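PDB 5AH0: lipase from Pelosinus fermentans, which hydrolyses ester bonds as a lipase and also cleaves the synthetic polyester poly(butylene adipate-co-terephthalate). Local coordinates for residues Trp15-Val20 with Asp31-Leu36; Asn309-Lys312 with Val318-Ile321; Val251-Asp256 with Ser330-Val335. All coordinates share one frame; numbering follows the deposited sequence.

Overall arrangement
Three contacts in one chain illustrate how loops are fastened in an alpha/beta-hydrolase fold. Near the N terminus, interaction 1 closes a short loop: Trp15-Val20, which follows strand 6-9, meets the start of helix 32-38. Much later, interaction 3 joins the segment between helix 241-250 and strand 258-265 to the approach to strand 334-336, closing a loop of 73 intervening residues. Interaction 2 nests inside that loop, in the connection between helix 288-294 and strand 334-336, where residues 309-312 and 318-321 fold against each other with five residues between them. Interactions 1 and 3 lie on opposite sides of the chain's centre, whereas the nearest atoms of interactions 2 and 3 are about 7 Å apart.

Interaction 1. Residues Trp15-Val20 with Asp31-Leu36; sequences WGRNEV and DYEQEL
The guanidinium of Arg17 has the carboxylate of Glu33 over one face, offset toward the rim, while the carboxylate of Asp31 and the amide nitrogen of Gln34 lie at its edge, near the plane. Arg17 meets Asp31 end-on with two nitrogens: NH1 donates to OD1 at 2.9 Å, and NH2 of Arg17 donates to OD2 of Asp31, also at 2.9 Å. The two planes are only 25° apart, and each oxygen is met on its syn side, a bidentate, end-on salt bridge. Asp31 contributes through an extended first torsion, its CG opposite the backbone N (chi1 -165°), whereas the Arg17 chain bends at chi3 (50°) before the charged group reaches the carboxylate.

Glu33 acts differently. Its OE1 sits 3.7 Å from Arg17 NH1, a long salt bridge resting on charge alone, because the oxygen lies well out of the guanidinium plane. The same OE1 is hydrogen-bonded to Thr45 OG1, which ties the group to strand 43-46, and it also lies 3.5 Å from Arg17 CD. Gln34 NE2 comes within 3.3 Å of Arg17 NH2, but both are donors and no bond forms. A leucine in place of Arg17 would probably leave the Asp31 carboxylate without its paired N-H donors and Glu33 without a nearby positive charge. With Asp31 at the N-cap position of helix 32-38, the three charged residues form a surface salt-bridge network that ties the loop after strand 6-9 of this alpha/beta-hydrolase fold to the beginning of that helix.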
loop_
_atom_site.group_PDB
_atom_site.type_symbol
_atom_site.label_atom_id
_atom_site.label_comp_id
_atom_site.label_asym_id
_atom_site.label_seq_id
_atom_site.Cartn_x
_atom_site.Cartn_y
_atom_site.Cartn_z
ATOM N N TRP A 15 -6.236 -6.958 0.466
ATOM C CA TRP A 15 -7.673 -7.217 0.268
ATOM C C TRP A 15 -8.557 -6.573 1.343
ATOM O O TRP A 15 -8.098 -6.291 2.450
ATOM C CB TRP A 15 -7.931 -8.729 0.231
ATOM C CG TRP A 15 -7.560 -9.421 1.498
ATOM C CD1 TRP A 15 -8.381 -9.693 2.563
ATOM C CD2 TRP A 15 -6.268 -9.934 1.848
ATOM N NE1 TRP A 15 -7.670 -10.338 3.559
ATOM C CE2 TRP A 15 -6.377 -10.510 3.137
ATOM C CE3 TRP A 15 -5.032 -9.970 1.198
ATOM C CZ2 TRP A 15 -5.295 -11.108 3.782
ATOM C CZ3 TRP A 15 -3.958 -10.555 1.850
ATOM C CH2 TRP A 15 -4.097 -11.111 3.127
ATOM N N GLY A 16 -9.826 -6.333 1.008
ATOM C CA GLY A 16 -10.741 -5.642 1.902
ATOM C C GLY A 16 -11.512 -6.581 2.811
ATOM O O GLY A 16 -11.513 -7.794 2.607
ATOM N N ARG A 17 -12.199 -6.008 3.796
ATOM C CA ARG A 17 -12.833 -6.774 4.869
ATOM C C ARG A 17 -13.966 -7.659 4.362
ATOM O O ARG A 17 -14.336 -8.637 5.008
ATOM C CB ARG A 17 -13.356 -5.819 5.943
ATOM C CG ARG A 17 -12.293 -4.863 6.482
ATOM C CD ARG A 17 -12.902 -3.762 7.360
ATOM N NE ARG A 17 -13.805 -4.282 8.389
ATOM C CZ ARG A 17 -13.417 -4.852 9.532
ATOM N NH1 ARG A 17 -12.128 -4.997 9.819
ATOM N NH2 ARG A 17 -14.329 -5.288 10.392
ATOM N N ASN A 18 -14.519 -7.311 3.204
ATOM C CA ASN A 18 -15.604 -8.080 2.610
ATOM C C ASN A 18 -15.070 -9.186 1.704
ATOM O O ASN A 18 -15.829 -9.862 1.011
ATOM C CB ASN A 18 -16.520 -7.152 1.825
ATOM C CG ASN A 18 -17.177 -6.107 2.708
ATOM O OD1 ASN A 18 -17.505 -6.374 3.869
ATOM N ND2 ASN A 18 -17.354 -4.902 2.169
ATOM N N GLU A 19 -13.751 -9.349 1.706
ATOM C CA GLU A 19 -13.073 -10.365 0.918
ATOM C C GLU A 19 -12.313 -11.318 1.825
ATOM O O GLU A 19 -12.011 -10.974 2.969
ATOM C CB GLU A 19 -12.103 -9.722 -0.070
ATOM C CG GLU A 19 -12.751 -8.899 -1.161
ATOM C CD GLU A 19 -11.737 -8.050 -1.916
ATOM O OE1 GLU A 19 -10.964 -7.319 -1.261
ATOM O OE2 GLU A 19 -11.716 -8.109 -3.166
ATOM N N VAL A 20 -12.000 -12.505 1.306
ATOM C CA VAL A 20 -11.205 -13.493 2.027
ATOM C C VAL A 20 -11.757 -13.688 3.426
ATOM O O VAL A 20 -11.127 -13.306 4.413
ATOM C CB VAL A 20 -9.721 -13.076 2.120
ATOM C CG1 VAL A 20 -8.872 -14.214 2.676
ATOM C CG2 VAL A 20 -9.203 -12.667 0.757
ATOM N N ASP A 31 -9.202 -9.109 14.431
ATOM C CA ASP A 31 -9.627 -7.916 13.704
ATOM C C ASP A 31 -9.027 -6.668 14.343
ATOM O O ASP A 31 -9.673 -6.038 15.175
ATOM C CB ASP A 31 -11.152 -7.801 13.673
ATOM C CG ASP A 31 -11.634 -6.795 12.639
ATOM O OD1 ASP A 31 -10.807 -5.975 12.163
ATOM O OD2 ASP A 31 -12.836 -6.813 12.308
ATOM N N TYR A 32 -7.804 -6.309 13.947
ATOM C CA TYR A 32 -7.074 -5.206 14.582
ATOM C C TYR A 32 -7.846 -3.903 14.518
ATOM O O TYR A 32 -7.883 -3.145 15.491
ATOM C CB TYR A 32 -5.692 -5.008 13.951
ATOM C CG TYR A 32 -4.625 -6.032 14.348
ATOM C CD1 TYR A 32 -4.896 -7.067 15.253
ATOM C CD2 TYR A 32 -3.336 -5.957 13.807
ATOM C CE1 TYR A 32 -3.901 -8.017 15.591
ATOM C CE2 TYR A 32 -2.350 -6.886 14.136
ATOM C CZ TYR A 32 -2.636 -7.914 15.029
ATOM O OH TYR A 32 -1.639 -8.817 15.339
ATOM N N GLU A 33 -8.458 -3.636 13.372
ATOM C CA GLU A 33 -9.230 -2.413 13.217
ATOM C C GLU A 33 -10.300 -2.295 14.304
ATOM O O GLU A 33 -10.409 -1.263 14.961
ATOM C CB GLU A 33 -9.889 -2.345 11.841
ATOM C CG GLU A 33 -10.559 -1.015 11.563
ATOM C CD GLU A 33 -11.932 -1.176 10.938
ATOM O OE1 GLU A 33 -12.014 -1.279 9.692
ATOM O OE2 GLU A 33 -12.932 -1.195 11.696
ATOM N N GLN A 34 -11.106 -3.337 14.475
ATOM C CA GLN A 34 -12.183 -3.295 15.467
ATOM C C GLN A 34 -11.660 -3.264 16.903
ATOM O O GLN A 34 -12.242 -2.596 17.762
ATOM C CB GLN A 34 -13.135 -4.481 15.285
ATOM C CG GLN A 34 -14.127 -4.302 14.133
ATOM C CD GLN A 34 -15.199 -5.380 14.110
ATOM O OE1 GLN A 34 -15.201 -6.291 14.944
ATOM N NE2 GLN A 34 -16.118 -5.284 13.151
ATOM N N GLU A 35 -10.571 -3.989 17.164
ATOM C CA GLU A 35 -9.995 -3.990 18.503
ATOM C C GLU A 35 -9.455 -2.612 18.850
ATOM O O GLU A 35 -9.720 -2.092 19.933
ATOM C CB GLU A 35 -8.884 -5.033 18.635
ATOM C CG GLU A 35 -9.300 -6.459 18.330
ATOM C CD GLU A 35 -10.443 -6.911 19.188
ATOM O OE1 GLU A 35 -10.568 -6.392 20.314
ATOM O OE2 GLU A 35 -11.225 -7.775 18.739
ATOM N N LEU A 36 -8.734 -2.005 17.914
ATOM C CA LEU A 36 -8.248 -0.650 18.116
ATOM C C LEU A 36 -9.410 0.297 18.437
ATOM O O LEU A 36 -9.334 1.089 19.386
ATOM C CB LEU A 36 -7.493 -0.161 16.885
ATOM C CG LEU A 36 -6.084 -0.696 16.650
ATOM C CD1 LEU A 36 -5.425 0.063 15.506
ATOM C CD2 LEU A 36 -5.250 -0.591 17.917
#

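Interaction 2. Residues Asn309-Lys312 with Val318-Ile321; sequences NSWK and VNTI
Trp311 is met on two sides by residues of 318-321, by Ile321 over a face and by Asn319 at an edge, and the rotamers of Trp311 and Ile321 set the face contact. The indole swings to the side of its own backbone N, with CG opposite the carbonyl carbon (chi1 -79°), which places it beside Ile321, one ring face turned to that residue. Methyl CG2 of Ile321 settles over that face in a CH-pi contact, 3.8 Å from the centroid of the six-membered ring of Trp311 and 17° off the ring normal. The other branch of Ile321 is fully extended, CG1 being opposite the backbone N (chi1 -167°), and carries CD1 to 3.6 Å from Ser310 OG.

Trp311 ends a 3-10 segment, 309-311, and Ile321 belongs to another that begins at Thr320; both lie in the long connection between helix 288-294 and strand 334-336 of the alpha/beta-hydrolase fold. A backbone bond between Thr320 and Pro313 also spans the short loop.

Asn319 approaches the benzo edge of the indole, its CG lying 3.5 Å from Trp311 CE3, with the amide turned steeply to the ring. From there ND2 donates to the backbone O of Trp311 at 2.8 Å along a nearly straight N-H path; the acceptor lies close to the amide plane, although the donor is tilted from the plane of the carbonyl. The opposite end of this buried amide is occupied too, since OD1 accepts from Thr167 N, which fixes the rotation of the group. Within 309-312, the extended Lys312 chain brings NZ to 2.9 Å from Asn309 OD1.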
loop_
_atom_site.group_PDB
_atom_site.type_symbol
_atom_site.label_atom_id
_atom_site.label_comp_id
_atom_site.label_asym_id
_atom_site.label_seq_id
_atom_site.Cartn_x
_atom_site.Cartn_y
_atom_site.Cartn_z
ATOM N N ASN A 309 25.023 -5.608 -3.184
ATOM C CA ASN A 309 24.862 -6.407 -1.981
ATOM C C ASN A 309 24.008 -5.753 -0.900
ATOM O O ASN A 309 23.333 -6.443 -0.141
ATOM C CB ASN A 309 26.231 -6.767 -1.417
ATOM C CG ASN A 309 26.948 -7.785 -2.274
ATOM O OD1 ASN A 309 26.318 -8.642 -2.884
ATOM N ND2 ASN A 309 28.268 -7.697 -2.326
ATOM N N SER A 310 23.994 -4.428 -0.853
ATOM C CA SER A 310 23.200 -3.737 0.154
ATOM C C SER A 310 21.698 -3.884 -0.104
ATOM O O SER A 310 20.893 -3.592 0.773
ATOM C CB SER A 310 23.600 -2.258 0.228
ATOM O OG SER A 310 23.153 -1.527 -0.897
ATOM N N TRP A 311 21.325 -4.335 -1.298
ATOM C CA TRP A 311 19.916 -4.563 -1.640
ATOM C C TRP A 311 19.421 -5.971 -1.326
ATOM O O TRP A 311 18.217 -6.238 -1.361
ATOM C CB TRP A 311 19.671 -4.288 -3.115
ATOM C CG TRP A 311 19.562 -2.846 -3.403
ATOM C CD1 TRP A 311 20.585 -1.947 -3.474
ATOM C CD2 TRP A 311 18.362 -2.113 -3.657
ATOM N NE1 TRP A 311 20.097 -0.704 -3.759
ATOM C CE2 TRP A 311 18.733 -0.773 -3.874
ATOM C CE3 TRP A 311 17.008 -2.458 -3.718
ATOM C CZ2 TRP A 311 17.799 0.230 -4.150
ATOM C CZ3 TRP A 311 16.080 -1.463 -3.991
ATOM C CH2 TRP A 311 16.481 -0.135 -4.205
ATOM N N LYS A 312 20.342 -6.876 -1.033
ATOM C CA LYS A 312 19.952 -8.258 -0.787
ATOM C C LYS A 312 19.091 -8.480 0.469
ATOM O O LYS A 312 18.183 -9.305 0.441
ATOM C CB LYS A 312 21.197 -9.143 -0.729
ATOM C CG LYS A 312 21.855 -9.357 -2.098
ATOM C CD LYS A 312 23.122 -10.188 -1.989
ATOM C CE LYS A 312 23.703 -10.502 -3.365
ATOM N NZ LYS A 312 25.045 -11.162 -3.283
ATOM N N VAL A 318 9.939 -7.127 -0.107
ATOM C CA VAL A 318 10.538 -5.817 -0.348
ATOM C C VAL A 318 11.956 -5.712 0.209
ATOM O O VAL A 318 12.204 -6.155 1.324
ATOM C CB VAL A 318 9.681 -4.700 0.284
ATOM C CG1 VAL A 318 10.266 -3.326 -0.029
ATOM C CG2 VAL A 318 8.261 -4.789 -0.218
ATOM N N ASN A 319 12.889 -5.154 -0.567
ATOM C CA ASN A 319 14.239 -4.908 -0.061
ATOM C C ASN A 319 14.216 -4.005 1.178
ATOM O O ASN A 319 13.530 -2.980 1.183
ATOM C CB ASN A 319 15.105 -4.266 -1.143
ATOM C CG ASN A 319 14.939 -4.933 -2.485
ATOM O OD1 ASN A 319 13.897 -4.780 -3.127
ATOM N ND2 ASN A 319 15.968 -5.661 -2.936
ATOM N N THR A 320 14.976 -4.375 2.211
ATOM C CA THR A 320 14.999 -3.620 3.461
ATOM C C THR A 320 15.495 -2.198 3.250
ATOM O O THR A 320 14.983 -1.264 3.845
ATOM C CB THR A 320 15.895 -4.301 4.507
ATOM O OG1 THR A 320 15.442 -5.640 4.720
ATOM C CG2 THR A 320 15.842 -3.560 5.815
ATOM N N ILE A 321 16.476 -2.031 2.374
ATOM C CA ILE A 321 17.097 -0.723 2.144
ATOM C C ILE A 321 16.100 0.279 1.569
ATOM O O ILE A 321 16.326 1.485 1.611
ATOM C CB ILE A 321 18.331 -0.834 1.201
ATOM C CG1 ILE A 321 19.161 0.451 1.219
ATOM C CG2 ILE A 321 17.914 -1.180 -0.206
ATOM C CD1 ILE A 321 20.359 0.403 0.278
#

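Interaction 3. Residues Val251-Asp256 with Ser330-Val335; sequences VKAQSD and SSDKIV
Asp332 turns its carboxylate toward Ala253 because CG stands opposite the carbonyl carbon, beside the backbone N (chi1 -77°), and with chi2 at 11° OD1 meets Ala253 N while OD2 meets Trp346 NE1. This contact joins two loops of the alpha/beta-hydrolase fold: the one leading from helix 241-250 into strand 258-265, and the one entering strand 334-336, an outlying strand of the parallel sheet that pairs with 346-348.

The join centres on a hydrogen bond from the backbone N of Ala253 to Asp332 OD1, 2.8 Å long, which reaches the oxygen from above the carboxylate plane. The methyl of Ala253 packs beside the same group, CB being 3.5 Å from OD1 of Asp332, and Lys252 adds its CA at 3.6 Å from that oxygen. The second oxygen, OD2, accepts from Trp346 NE1, so the carboxylate is held at both oxygens and links the 251-256 loop to strand 346-348. Gln125 OE1 accepts from Lys252 N, linking the same loop to helix 116-129. An ST turn shapes the backbone leading into Asp332, whose own N donates to Ser330 OG at 3.3 Å.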
loop_
_atom_site.group_PDB
_atom_site.type_symbol
_atom_site.label_atom_id
_atom_site.label_comp_id
_atom_site.label_asym_id
_atom_site.label_seq_id
_atom_site.Cartn_x
_atom_site.Cartn_y
_atom_site.Cartn_z
ATOM N N VAL A 251 6.555 13.221 -5.777
ATOM C CA VAL A 251 5.853 12.994 -4.511
ATOM C C VAL A 251 6.803 13.253 -3.346
ATOM O O VAL A 251 7.650 12.418 -3.013
ATOM C CB VAL A 251 5.273 11.577 -4.419
ATOM C CG1 VAL A 251 4.582 11.374 -3.085
ATOM C CG2 VAL A 251 4.297 11.339 -5.556
ATOM N N LYS A 252 6.661 14.425 -2.739
ATOM C CA LYS A 252 7.640 14.924 -1.787
ATOM C C LYS A 252 7.066 14.992 -0.387
ATOM O O LYS A 252 5.848 15.039 -0.208
ATOM C CB LYS A 252 8.141 16.311 -2.207
ATOM C CG LYS A 252 8.676 16.410 -3.632
ATOM C CD LYS A 252 8.886 17.874 -3.999
ATOM C CE LYS A 252 9.429 18.068 -5.411
ATOM N NZ LYS A 252 10.916 18.050 -5.421
ATOM N N ALA A 253 7.947 15.008 0.605
ATOM C CA ALA A 253 7.510 15.066 1.990
ATOM C C ALA A 253 6.893 16.427 2.260
ATOM O O ALA A 253 7.540 17.450 2.053
ATOM C CB ALA A 253 8.672 14.800 2.935
ATOM N N GLN A 254 5.636 16.434 2.694
ATOM C CA GLN A 254 4.953 17.683 3.025
ATOM C C GLN A 254 5.424 18.241 4.359
ATOM O O GLN A 254 5.879 17.503 5.229
ATOM C CB GLN A 254 3.440 17.474 3.027
ATOM C CG GLN A 254 2.955 16.786 1.761
ATOM C CD GLN A 254 3.089 17.676 0.533
ATOM O OE1 GLN A 254 3.150 18.902 0.642
ATOM N NE2 GLN A 254 3.172 17.056 -0.640
ATOM N N SER A 255 5.275 19.549 4.518
ATOM C CA SER A 255 5.796 20.267 5.674
ATOM C C SER A 255 4.990 20.034 6.940
ATOM O O SER A 255 5.540 20.038 8.039
ATOM C CB SER A 255 5.832 21.766 5.378
ATOM O OG SER A 255 6.573 22.021 4.200
ATOM N N ASP A 256 3.686 19.841 6.785
ATOM C CA ASP A 256 2.783 19.769 7.929
ATOM C C ASP A 256 2.339 18.345 8.225
ATOM O O ASP A 256 1.253 18.142 8.772
ATOM C CB ASP A 256 1.552 20.624 7.683
ATOM C CG ASP A 256 0.874 20.265 6.393
ATOM O OD1 ASP A 256 1.570 19.718 5.510
ATOM O OD2 ASP A 256 -0.348 20.506 6.269
ATOM N N SER A 330 14.939 11.630 -4.888
ATOM C CA SER A 330 14.118 12.293 -3.889
ATOM C C SER A 330 14.963 13.248 -3.055
ATOM O O SER A 330 16.180 13.068 -2.927
ATOM C CB SER A 330 13.424 11.270 -2.987
ATOM O OG SER A 330 12.527 11.917 -2.096
ATOM N N SER A 331 14.320 14.276 -2.515
ATOM C CA SER A 331 14.999 15.208 -1.627
ATOM C C SER A 331 14.473 15.106 -0.202
ATOM O O SER A 331 14.883 15.873 0.666
ATOM C CB SER A 331 14.855 16.633 -2.152
ATOM O OG SER A 331 15.386 16.715 -3.461
ATOM N N ASP A 332 13.556 14.168 0.023
ATOM C CA ASP A 332 12.995 13.927 1.347
ATOM C C ASP A 332 14.093 13.743 2.386
ATOM O O ASP A 332 15.053 13.017 2.158
ATOM C CB ASP A 332 12.089 12.688 1.326
ATOM C CG ASP A 332 10.727 12.960 0.702
ATOM O OD1 ASP A 332 10.560 14.047 0.103
ATOM O OD2 ASP A 332 9.827 12.087 0.808
ATOM N N LYS A 333 13.948 14.389 3.537
ATOM C CA LYS A 333 14.924 14.214 4.607
ATOM C C LYS A 333 14.574 12.993 5.448
ATOM O O LYS A 333 13.448 12.848 5.918
ATOM C CB LYS A 333 15.019 15.459 5.499
ATOM C CG LYS A 333 15.699 16.656 4.850
ATOM C CD LYS A 333 15.773 17.832 5.814
ATOM C CE LYS A 333 16.490 19.021 5.190
ATOM N NZ LYS A 333 16.500 20.222 6.081
ATOM N N ILE A 334 15.538 12.103 5.627
ATOM C CA ILE A 334 15.297 10.923 6.440
ATOM C C ILE A 334 16.140 11.000 7.697
ATOM O O ILE A 334 17.343 11.227 7.635
ATOM C CB ILE A 334 15.598 9.641 5.662
ATOM C CG1 ILE A 334 14.741 9.610 4.401
ATOM C CG2 ILE A 334 15.323 8.411 6.516
ATOM C CD1 ILE A 334 15.007 8.430 3.533
ATOM N N VAL A 335 15.491 10.788 8.832
ATOM C CA VAL A 335 16.087 10.992 10.145
ATOM C C VAL A 335 15.908 9.771 11.048
ATOM O O VAL A 335 14.891 9.085 10.974
ATOM C CB VAL A 335 15.456 12.237 10.814
ATOM C CG1 VAL A 335 15.796 12.326 12.290
ATOM C CG2 VAL A 335 15.864 13.502 10.068
#